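WipB (Legionella pneumophila, PDB 5NNY) is a translocated Legionella effector whose phosphatase domain, the part described here, probably removes phosphate from serine and threonine residues of host proteins. Local coordinates at residues A[20-23]-A[27-30]; A[14-19]-A[40-45]; A[131-136]-A[184-189]. All coordinates share one frame; numbering follows the deposited sequence.

Contact 1 of 3, residues A[20-23]-A[27-30]; sequences NILV and IIAI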
loop_
_atom_site.group_PDB
_atom_site.type_symbol
_atom_site.label_atom_id
_atom_site.label_comp_id
_atom_site.label_asym_id
_atom_site.label_seq_id
_atom_site.Cartn_x
_atom_site.Cartn_y
_atom_site.Cartn_z
ATOM N N ASN A 20 9.279 -12.913 -4.321
ATOM C CA ASN A 20 9.736 -14.086 -3.580
ATOM C C ASN A 20 8.621 -14.656 -2.711
ATOM O O ASN A 20 8.380 -15.874 -2.707
ATOM C CB ASN A 20 10.949 -13.717 -2.730
ATOM C CG ASN A 20 11.809 -14.916 -2.394
ATOM O OD1 ASN A 20 11.916 -15.868 -3.178
ATOM N ND2 ASN A 20 12.448 -14.871 -1.232
ATOM N N ILE A 21 7.924 -13.788 -1.977
ATOM C CA ILE A 21 6.863 -14.263 -1.098
ATOM C C ILE A 21 5.743 -14.895 -1.912
ATOM O O ILE A 21 5.245 -15.981 -1.571
ATOM C CB ILE A 21 6.352 -13.117 -0.207
ATOM C CG1 ILE A 21 7.476 -12.581 0.678
ATOM C CG2 ILE A 21 5.203 -13.590 0.673
ATOM C CD1 ILE A 21 7.135 -11.237 1.331
ATOM N N LEU A 22 5.358 -14.251 -3.021
ATOM C CA LEU A 22 4.300 -14.780 -3.876
ATOM C C LEU A 22 4.655 -16.164 -4.414
ATOM O O LEU A 22 3.779 -17.019 -4.546
ATOM C CB LEU A 22 4.024 -13.808 -5.027
ATOM C CG LEU A 22 3.348 -12.495 -4.660
ATOM C CD1 LEU A 22 3.456 -11.508 -5.812
ATOM C CD2 LEU A 22 1.880 -12.745 -4.301
ATOM N N VAL A 23 5.934 -16.404 -4.726
ATOM C CA VAL A 23 6.355 -17.721 -5.202
ATOM C C VAL A 23 6.366 -18.734 -4.059
ATOM O O VAL A 23 5.822 -19.844 -4.181
ATOM C CB VAL A 23 7.735 -17.634 -5.884
ATOM C CG1 VAL A 23 8.232 -19.031 -6.242
ATOM C CG2 VAL A 23 7.672 -16.757 -7.125
ATOM N N ILE A 27 1.288 -18.560 -4.521
ATOM C CA ILE A 27 0.338 -17.737 -5.259
ATOM C C ILE A 27 0.656 -17.738 -6.749
ATOM O O ILE A 27 -0.255 -17.730 -7.584
ATOM C CB ILE A 27 0.311 -16.302 -4.707
ATOM C CG1 ILE A 27 0.088 -16.313 -3.199
ATOM C CG2 ILE A 27 -0.772 -15.490 -5.429
ATOM C CD1 ILE A 27 -1.284 -16.810 -2.831
ATOM N N ILE A 28 1.939 -17.677 -7.121
ATOM C CA ILE A 28 2.309 -17.541 -8.525
ATOM C C ILE A 28 3.342 -18.589 -8.889
ATOM O O ILE A 28 4.115 -19.063 -8.053
ATOM C CB ILE A 28 2.871 -16.143 -8.884
ATOM C CG1 ILE A 28 4.192 -15.915 -8.165
ATOM C CG2 ILE A 28 1.862 -15.051 -8.574
ATOM C CD1 ILE A 28 4.838 -14.563 -8.488
ATOM N N ALA A 29 3.359 -18.917 -10.175
ATOM C CA ALA A 29 4.394 -19.742 -10.777
ATOM C C ALA A 29 5.186 -18.913 -11.776
ATOM O O ALA A 29 4.622 -18.135 -12.550
ATOM C CB ALA A 29 3.802 -20.973 -11.465
ATOM N N ILE A 30 6.502 -19.069 -11.726
ATOM C CA ILE A 30 7.429 -18.381 -12.620
ATOM C C ILE A 30 8.627 -19.298 -12.750
ATOM O O ILE A 30 9.038 -19.929 -11.776
ATOM C CB ILE A 30 7.823 -16.979 -12.081
ATOM C CG1 ILE A 30 8.663 -16.187 -13.097
ATOM C CG2 ILE A 30 8.615 -17.097 -10.784
ATOM C CD1 ILE A 30 9.119 -14.802 -12.556
HETATM O O HOH W 1 4.731 -21.197 -6.658
#
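The tight turn at the C-terminal end of helix 15-24 brings Leu22 and Val23 against Ile27 and Ile28, at the entry to the short strand 28-29. The carbonyl of Leu22 accepts two backbone N-H groups in succession. Ile27 N lies 2.9 Å from Leu22 O and approaches almost in line with the carbonyl bond (C=O...N 166°), a bond spanning five residues, one more than in a regular alpha-helix. Ile28 N reaches the same Leu22 O at 3.2 Å from above the carbonyl plane, with the C=O...N angle down at 129°. The two donors thus grip one oxygen from distinct directions and fix the course of the chain as it leaves the helix. A water donates to Val23 O at 3.0 Å and to Ile28 O at 2.6 Å, tying the next helical carbonyl to the strand as well.

This helix-turn-strand unit places strand 28-29 antiparallel to strand 83-84, with backbone bonds from Ile27 to Ile85 and from Ala29 to Lys83. The hydrophobic side is built by branched residues. In Ile28, CG1 stands between the backbone N and the carbonyl carbon (chi1 66°), which sends the CG1-CD1 arm back to the helix: CD1 comes within 3.6 Å of Leu22 CB, and CG1 within 3.7 Å of Val23 CG2. The side chains of Val23 and Ile28 cross at about a right angle. The same Val23 methyl, CG2, also meets Ile30 CG2 at 3.8 Å, so one branch bridges two residues of the extended chain. Leu22 turns its CD2 methyl to Ile27 CB at 3.9 Å and also packs on Met8 of strand 6-8, while Ile28 and Ile30 both rest on Ile82.

Contact 2 of 3, residues A[14-19]-A[40-45]; sequences NALLFL and EIYTLP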
loop_
_atom_site.group_PDB
_atom_site.type_symbol
_atom_site.label_atom_id
_atom_site.label_comp_id
_atom_site.label_asym_id
_atom_site.label_seq_id
_atom_site.Cartn_x
_atom_site.Cartn_y
_atom_site.Cartn_z
ATOM N N ASN A 14 9.987 -3.206 -2.276
ATOM C CA ASN A 14 10.962 -4.160 -2.801
ATOM C C ASN A 14 10.186 -5.165 -3.641
ATOM O O ASN A 14 9.549 -6.078 -3.108
ATOM C CB ASN A 14 11.733 -4.818 -1.658
ATOM C CG ASN A 14 12.821 -5.790 -2.141
ATOM O OD1 ASN A 14 12.775 -6.298 -3.258
ATOM N ND2 ASN A 14 13.791 -6.060 -1.273
ATOM N N ALA A 15 10.234 -4.996 -4.972
ATOM C CA ALA A 15 9.414 -5.829 -5.840
ATOM C C ALA A 15 9.920 -7.265 -5.875
ATOM O O ALA A 15 9.127 -8.189 -6.070
ATOM C CB ALA A 15 9.355 -5.222 -7.251
ATOM N N LEU A 16 11.223 -7.479 -5.673
ATOM C CA LEU A 16 11.764 -8.836 -5.672
ATOM C C LEU A 16 11.357 -9.579 -4.413
ATOM O O LEU A 16 11.017 -10.767 -4.461
ATOM C CB LEU A 16 13.292 -8.822 -5.777
ATOM C CG LEU A 16 14.030 -10.172 -5.705
ATOM C CD1 LEU A 16 13.587 -11.204 -6.784
ATOM C CD2 LEU A 16 15.539 -9.946 -5.780
ATOM N N LEU A 17 11.394 -8.891 -3.272
ATOM C CA LEU A 17 10.859 -9.474 -2.048
ATOM C C LEU A 17 9.401 -9.866 -2.227
ATOM O O LEU A 17 9.009 -10.987 -1.878
ATOM C CB LEU A 17 11.023 -8.482 -0.893
ATOM C CG LEU A 17 10.378 -8.818 0.453
ATOM C CD1 LEU A 17 10.847 -10.163 1.030
ATOM C CD2 LEU A 17 10.624 -7.683 1.439
ATOM N N PHE A 18 8.591 -8.959 -2.799
ATOM C CA PHE A 18 7.195 -9.258 -3.132
ATOM C C PHE A 18 7.090 -10.502 -4.011
ATOM O O PHE A 18 6.314 -11.419 -3.716
ATOM C CB PHE A 18 6.555 -8.047 -3.819
ATOM C CG PHE A 18 5.042 -8.099 -3.909
ATOM C CD1 PHE A 18 4.282 -8.758 -2.956
ATOM C CD2 PHE A 18 4.385 -7.477 -4.954
ATOM C CE1 PHE A 18 2.892 -8.782 -3.060
ATOM C CE2 PHE A 18 3.004 -7.500 -5.059
ATOM C CZ PHE A 18 2.251 -8.161 -4.108
ATOM N N LEU A 19 7.862 -10.551 -5.102
ATOM C CA LEU A 19 7.880 -11.741 -5.947
ATOM C C LEU A 19 8.240 -12.992 -5.153
ATOM O O LEU A 19 7.603 -14.039 -5.312
ATOM C CB LEU A 19 8.875 -11.555 -7.100
ATOM C CG LEU A 19 8.807 -12.689 -8.139
ATOM C CD1 LEU A 19 7.675 -12.432 -9.105
ATOM C CD2 LEU A 19 10.104 -12.820 -8.914
ATOM N N GLU A 40 17.801 -9.987 -11.707
ATOM C CA GLU A 40 18.818 -9.214 -12.427
ATOM C C GLU A 40 18.336 -7.805 -12.757
ATOM O O GLU A 40 19.078 -6.827 -12.594
ATOM C CB GLU A 40 19.212 -9.926 -13.733
ATOM C CG GLU A 40 20.464 -9.301 -14.369
ATOM C CD GLU A 40 21.012 -10.093 -15.518
ATOM O OE1 GLU A 40 20.582 -11.257 -15.713
ATOM O OE2 GLU A 40 21.875 -9.531 -16.231
ATOM N N ILE A 41 17.120 -7.684 -13.294
ATOM C CA ILE A 41 16.585 -6.359 -13.601
ATOM C C ILE A 41 16.438 -5.558 -12.318
ATOM O O ILE A 41 16.806 -4.378 -12.260
ATOM C CB ILE A 41 15.242 -6.484 -14.352
ATOM C CG1 ILE A 41 15.475 -6.932 -15.812
ATOM C CG2 ILE A 41 14.466 -5.162 -14.301
ATOM C CD1 ILE A 41 14.195 -7.300 -16.572
ATOM N N TYR A 42 15.916 -6.198 -11.261
ATOM C CA TYR A 42 15.684 -5.493 -10.008
ATOM C C TYR A 42 16.972 -4.929 -9.425
ATOM O O TYR A 42 16.949 -3.866 -8.791
ATOM C CB TYR A 42 14.980 -6.406 -8.975
ATOM C CG TYR A 42 14.531 -5.556 -7.818
ATOM C CD1 TYR A 42 13.459 -4.684 -7.969
ATOM C CD2 TYR A 42 15.235 -5.536 -6.614
ATOM C CE1 TYR A 42 13.070 -3.824 -6.935
ATOM C CE2 TYR A 42 14.846 -4.688 -5.569
ATOM C CZ TYR A 42 13.773 -3.823 -5.750
ATOM O OH TYR A 42 13.381 -2.971 -4.726
ATOM N N THR A 43 18.113 -5.588 -9.647
ATOM C CA THR A 43 19.367 -5.135 -9.050
ATOM C C THR A 43 20.331 -4.571 -10.086
ATOM O O THR A 43 21.535 -4.512 -9.839
ATOM C CB THR A 43 20.034 -6.249 -8.236
ATOM O OG1 THR A 43 20.337 -7.379 -9.063
ATOM C CG2 THR A 43 19.102 -6.704 -7.126
ATOM N N LEU A 44 19.814 -4.146 -11.238
ATOM C CA LEU A 44 20.647 -3.481 -12.235
ATOM C C LEU A 44 21.340 -2.282 -11.597
ATOM O O LEU A 44 20.666 -1.431 -11.013
ATOM C CB LEU A 44 19.806 -3.006 -13.421
ATOM C CG LEU A 44 19.402 -4.006 -14.505
ATOM C CD1 LEU A 44 18.372 -3.402 -15.464
ATOM C CD2 LEU A 44 20.637 -4.443 -15.263
ATOM N N PRO A 45 22.668 -2.175 -11.691
ATOM C CA PRO A 45 23.349 -1.004 -11.110
ATOM C C PRO A 45 22.775 0.328 -11.551
ATOM O O PRO A 45 22.684 1.248 -10.730
ATOM C CB PRO A 45 24.797 -1.185 -11.583
ATOM C CG PRO A 45 24.953 -2.686 -11.655
ATOM C CD PRO A 45 23.616 -3.232 -12.097
#
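Tyr42, the last residue of helix 32-42, directs its ring at the first turn of helix 15-24 and meets Asn14, Ala15 and Leu16 along its length. Leu16 covers the face: its backbone N sits over the centre, 4.2 Å above the plane, and its CB, toward the root of the ring, lies 3.9 Å from Tyr42 CD2. Ala15 comes obliquely from the same side, with its N 3.6 Å from Tyr42 CE1. At the outer end, the side-chain amide of Asn14 is almost parallel to the ring, the planes only 6° apart, although the two side chains cross at about a right angle; the touching atoms are Asn14 OD1 and Tyr42 CE2, 3.5 Å apart.

A capping bond holds the amide in place. With CG anti to the backbone N (chi1 -177°), Asn14 folds OD1 over the start of the helix, where it accepts from Leu17 N at 2.9 Å in a nearly straight N-H...O bond of 173°, the donor standing well above the amide plane. Asn14 is therefore the N-cap of helix 15-24.

Beyond it, Tyr42 OH lies 3.3 Å from Asn14 CA, is hydrogen-bonded to Val103 N and makes a weak bond to Ala13 O. Val103 follows an Asp-Arg-Gly sequence and Ala13 a Gly-Asp-Leu-His sequence, matching the metal-site motifs of calcineurin-like phosphatases. The apolar ring thus packs on a helix start while its hydroxyl, through backbone atoms, probably helps to hold two such motif loops together.

Contact 3 of 3, residues A[131-136]-A[184-189]; sequences IEFVEA and QVYKKH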
loop_
_atom_site.group_PDB
_atom_site.type_symbol
_atom_site.label_atom_id
_atom_site.label_comp_id
_atom_site.label_asym_id
_atom_site.label_seq_id
_atom_site.Cartn_x
_atom_site.Cartn_y
_atom_site.Cartn_z
ATOM N N ILE A 131 -0.364 6.376 1.052
ATOM C CA ILE A 131 -1.201 7.533 0.984
ATOM C C ILE A 131 -0.579 8.659 0.094
ATOM O O ILE A 131 -1.260 9.433 -0.440
ATOM C CB ILE A 131 -1.575 7.978 2.406
ATOM C CG1 ILE A 131 -3.043 8.201 2.538
ATOM C CG2 ILE A 131 -0.822 9.191 2.810
ATOM C CD1 ILE A 131 -3.483 8.195 3.962
ATOM N N GLU A 132 0.738 8.730 -0.007
ATOM C CA GLU A 132 1.346 9.679 -0.877
ATOM C C GLU A 132 1.027 9.309 -2.346
ATOM O O GLU A 132 0.775 10.161 -3.143
ATOM C CB GLU A 132 2.830 9.732 -0.641
ATOM C CG GLU A 132 3.552 10.554 -1.651
ATOM C CD GLU A 132 5.013 10.849 -1.294
ATOM O OE1 GLU A 132 5.476 10.508 -0.236
ATOM O OE2 GLU A 132 5.685 11.415 -2.132
ATOM N N PHE A 133 1.058 8.025 -2.666
ATOM C CA PHE A 133 0.670 7.615 -4.019
ATOM C C PHE A 133 -0.803 7.935 -4.294
ATOM O O PHE A 133 -1.149 8.442 -5.377
ATOM C CB PHE A 133 0.958 6.121 -4.213
ATOM C CG PHE A 133 0.649 5.611 -5.603
ATOM C CD1 PHE A 133 1.444 5.978 -6.675
ATOM C CD2 PHE A 133 -0.459 4.806 -5.826
ATOM C CE1 PHE A 133 1.170 5.513 -7.963
ATOM C CE2 PHE A 133 -0.742 4.314 -7.100
ATOM C CZ PHE A 133 0.075 4.688 -8.176
ATOM N N VAL A 134 -1.670 7.667 -3.312
ATOM C CA VAL A 134 -3.086 7.996 -3.429
ATOM C C VAL A 134 -3.256 9.480 -3.736
ATOM O O VAL A 134 -4.001 9.875 -4.638
ATOM C CB VAL A 134 -3.825 7.609 -2.134
ATOM C CG1 VAL A 134 -5.208 8.253 -2.123
ATOM C CG2 VAL A 134 -3.897 6.094 -1.994
ATOM N N GLU A 135 -2.609 10.326 -2.941
ATOM C CA GLU A 135 -2.789 11.765 -3.082
ATOM C C GLU A 135 -2.293 12.244 -4.433
ATOM O O GLU A 135 -2.972 13.017 -5.110
ATOM C CB GLU A 135 -2.059 12.499 -1.956
ATOM C CG GLU A 135 -2.441 13.992 -1.865
ATOM C CD GLU A 135 -1.574 14.740 -0.868
ATOM O OE1 GLU A 135 -0.456 15.158 -1.257
ATOM O OE2 GLU A 135 -2.005 14.876 0.299
ATOM N N ALA A 136 -1.101 11.791 -4.830
ATOM C CA ALA A 136 -0.558 12.122 -6.141
ATOM C C ALA A 136 -1.536 11.774 -7.248
ATOM O O ALA A 136 -1.758 12.573 -8.166
ATOM C CB ALA A 136 0.763 11.385 -6.354
ATOM N N GLN A 184 -8.029 1.220 -11.456
ATOM C CA GLN A 184 -8.605 -0.086 -11.785
ATOM C C GLN A 184 -8.176 -1.180 -10.818
ATOM O O GLN A 184 -8.877 -2.186 -10.663
ATOM C CB GLN A 184 -8.207 -0.488 -13.207
ATOM C CG GLN A 184 -8.823 0.393 -14.248
ATOM C CD GLN A 184 -10.328 0.252 -14.274
ATOM O OE1 GLN A 184 -10.862 -0.859 -14.183
ATOM N NE2 GLN A 184 -11.027 1.377 -14.379
ATOM N N VAL A 185 -7.031 -1.013 -10.181
ATOM C CA VAL A 185 -6.405 -2.076 -9.412
ATOM C C VAL A 185 -6.168 -1.639 -7.977
ATOM O O VAL A 185 -6.694 -2.237 -7.033
ATOM C CB VAL A 185 -5.081 -2.515 -10.066
ATOM C CG1 VAL A 185 -4.401 -3.582 -9.211
ATOM C CG2 VAL A 185 -5.352 -3.038 -11.482
ATOM N N TYR A 186 -5.369 -0.592 -7.804
ATOM C CA TYR A 186 -4.843 -0.292 -6.475
ATOM C C TYR A 186 -5.935 0.155 -5.507
ATOM O O TYR A 186 -6.068 -0.399 -4.400
ATOM C CB TYR A 186 -3.747 0.774 -6.581
ATOM C CG TYR A 186 -3.093 1.079 -5.245
ATOM C CD1 TYR A 186 -2.044 0.285 -4.766
ATOM C CD2 TYR A 186 -3.500 2.179 -4.477
ATOM C CE1 TYR A 186 -1.426 0.560 -3.549
ATOM C CE2 TYR A 186 -2.891 2.456 -3.250
ATOM C CZ TYR A 186 -1.856 1.651 -2.794
ATOM O OH TYR A 186 -1.231 1.937 -1.592
ATOM N N LYS A 187 -6.717 1.166 -5.889
ATOM C CA LYS A 187 -7.563 1.829 -4.895
ATOM C C LYS A 187 -8.714 0.946 -4.431
ATOM O O LYS A 187 -9.178 1.090 -3.297
ATOM C CB LYS A 187 -8.105 3.164 -5.432
ATOM C CG LYS A 187 -9.180 3.047 -6.524
ATOM C CD LYS A 187 -9.722 4.423 -6.887
ATOM C CE LYS A 187 -10.899 4.345 -7.868
ATOM N NZ LYS A 187 -11.209 5.716 -8.354
ATOM N N LYS A 188 -9.206 0.053 -5.276
ATOM C CA LYS A 188 -10.325 -0.761 -4.832
ATOM C C LYS A 188 -9.889 -1.943 -3.972
ATOM O O LYS A 188 -10.752 -2.653 -3.450
ATOM C CB LYS A 188 -11.138 -1.213 -6.044
ATOM C CG LYS A 188 -11.892 -0.047 -6.705
ATOM C CD LYS A 188 -12.268 -0.308 -8.169
ATOM C CE LYS A 188 -12.489 1.018 -8.945
ATOM N NZ LYS A 188 -13.751 1.742 -8.584
ATOM N N HIS A 189 -8.585 -2.151 -3.788
ATOM C CA HIS A 189 -8.083 -3.188 -2.895
ATOM C C HIS A 189 -7.554 -2.609 -1.592
ATOM O O HIS A 189 -7.038 -3.354 -0.746
ATOM C CB HIS A 189 -6.991 -4.018 -3.588
ATOM C CG HIS A 189 -7.524 -4.938 -4.639
ATOM N ND1 HIS A 189 -7.762 -4.525 -5.934
ATOM C CD2 HIS A 189 -7.923 -6.230 -4.575
ATOM C CE1 HIS A 189 -8.251 -5.533 -6.632
ATOM N NE2 HIS A 189 -8.361 -6.579 -5.832
#
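Phe133 and Val134 of helix 128-138 meet segment 184-189 through a single side chain, that of Tyr186. Just before it, Val185 faces another neighbour, packing on Leu112 and Tyr116 of helix 105-117, and its carbonyl is used later in the segment. Tyr186 then carries the whole contact. A chi1 of -177° swings the ring away from its own backbone N and out to helix 128-138, where it receives the edge of Phe133 in a T-shaped stack: the centroids of the two rings are 5.5 Å apart and the planes stand at 80°. Phe133 CD2 lies off-centre over the tyrosine face, 4.2 Å from Tyr186 CD2. Val134 approaches elsewhere, near the plane of the same ring, with its CG2 methyl at the edge, 4.0 Å from Tyr186 CE2. The hydroxyl of Tyr186 passes beyond both to a hydrogen bond with Glu97. Lys187 turns its chain away and bonds His183 through NZ. At His189, ND1 donates to Val185 O at 2.8 Å, with the oxygen close to the imidazole plane, which fixes the ring's rotation; the ring also stacks on Phe122. From here the chain enters strand 190-198, parallel to 121-125, so the two helices belong to a long beta-alpha-beta crossover of the calcineurin-like phosphoesterase fold.

Overall arrangement
Contacts 1 and 2 share helix 15-24, contact 2 using its N-terminal turn and contact 1 its C-terminal end. Their centres are 14 Å apart, and they touch directly, Leu19 CD1 lying 3.6 Å from Ile28 CD1. Contact 1 falls within the span of chain that contact 2 brackets, with strand 28-29 followed by helix 32-42. Contact 3 comes later, centred about 23 Å from contact 1 and 22 Å from contact 2, nearer the centre of the molecule (8 Å from it, against 18 to 19 Å for the others). Helix 105-117 packs on Ala15 and Tyr42 of contact 2 and on Phe133 and Tyr186 of contact 3, so it is one element linking the two regions, alongside strand 6-8 of the central sheet.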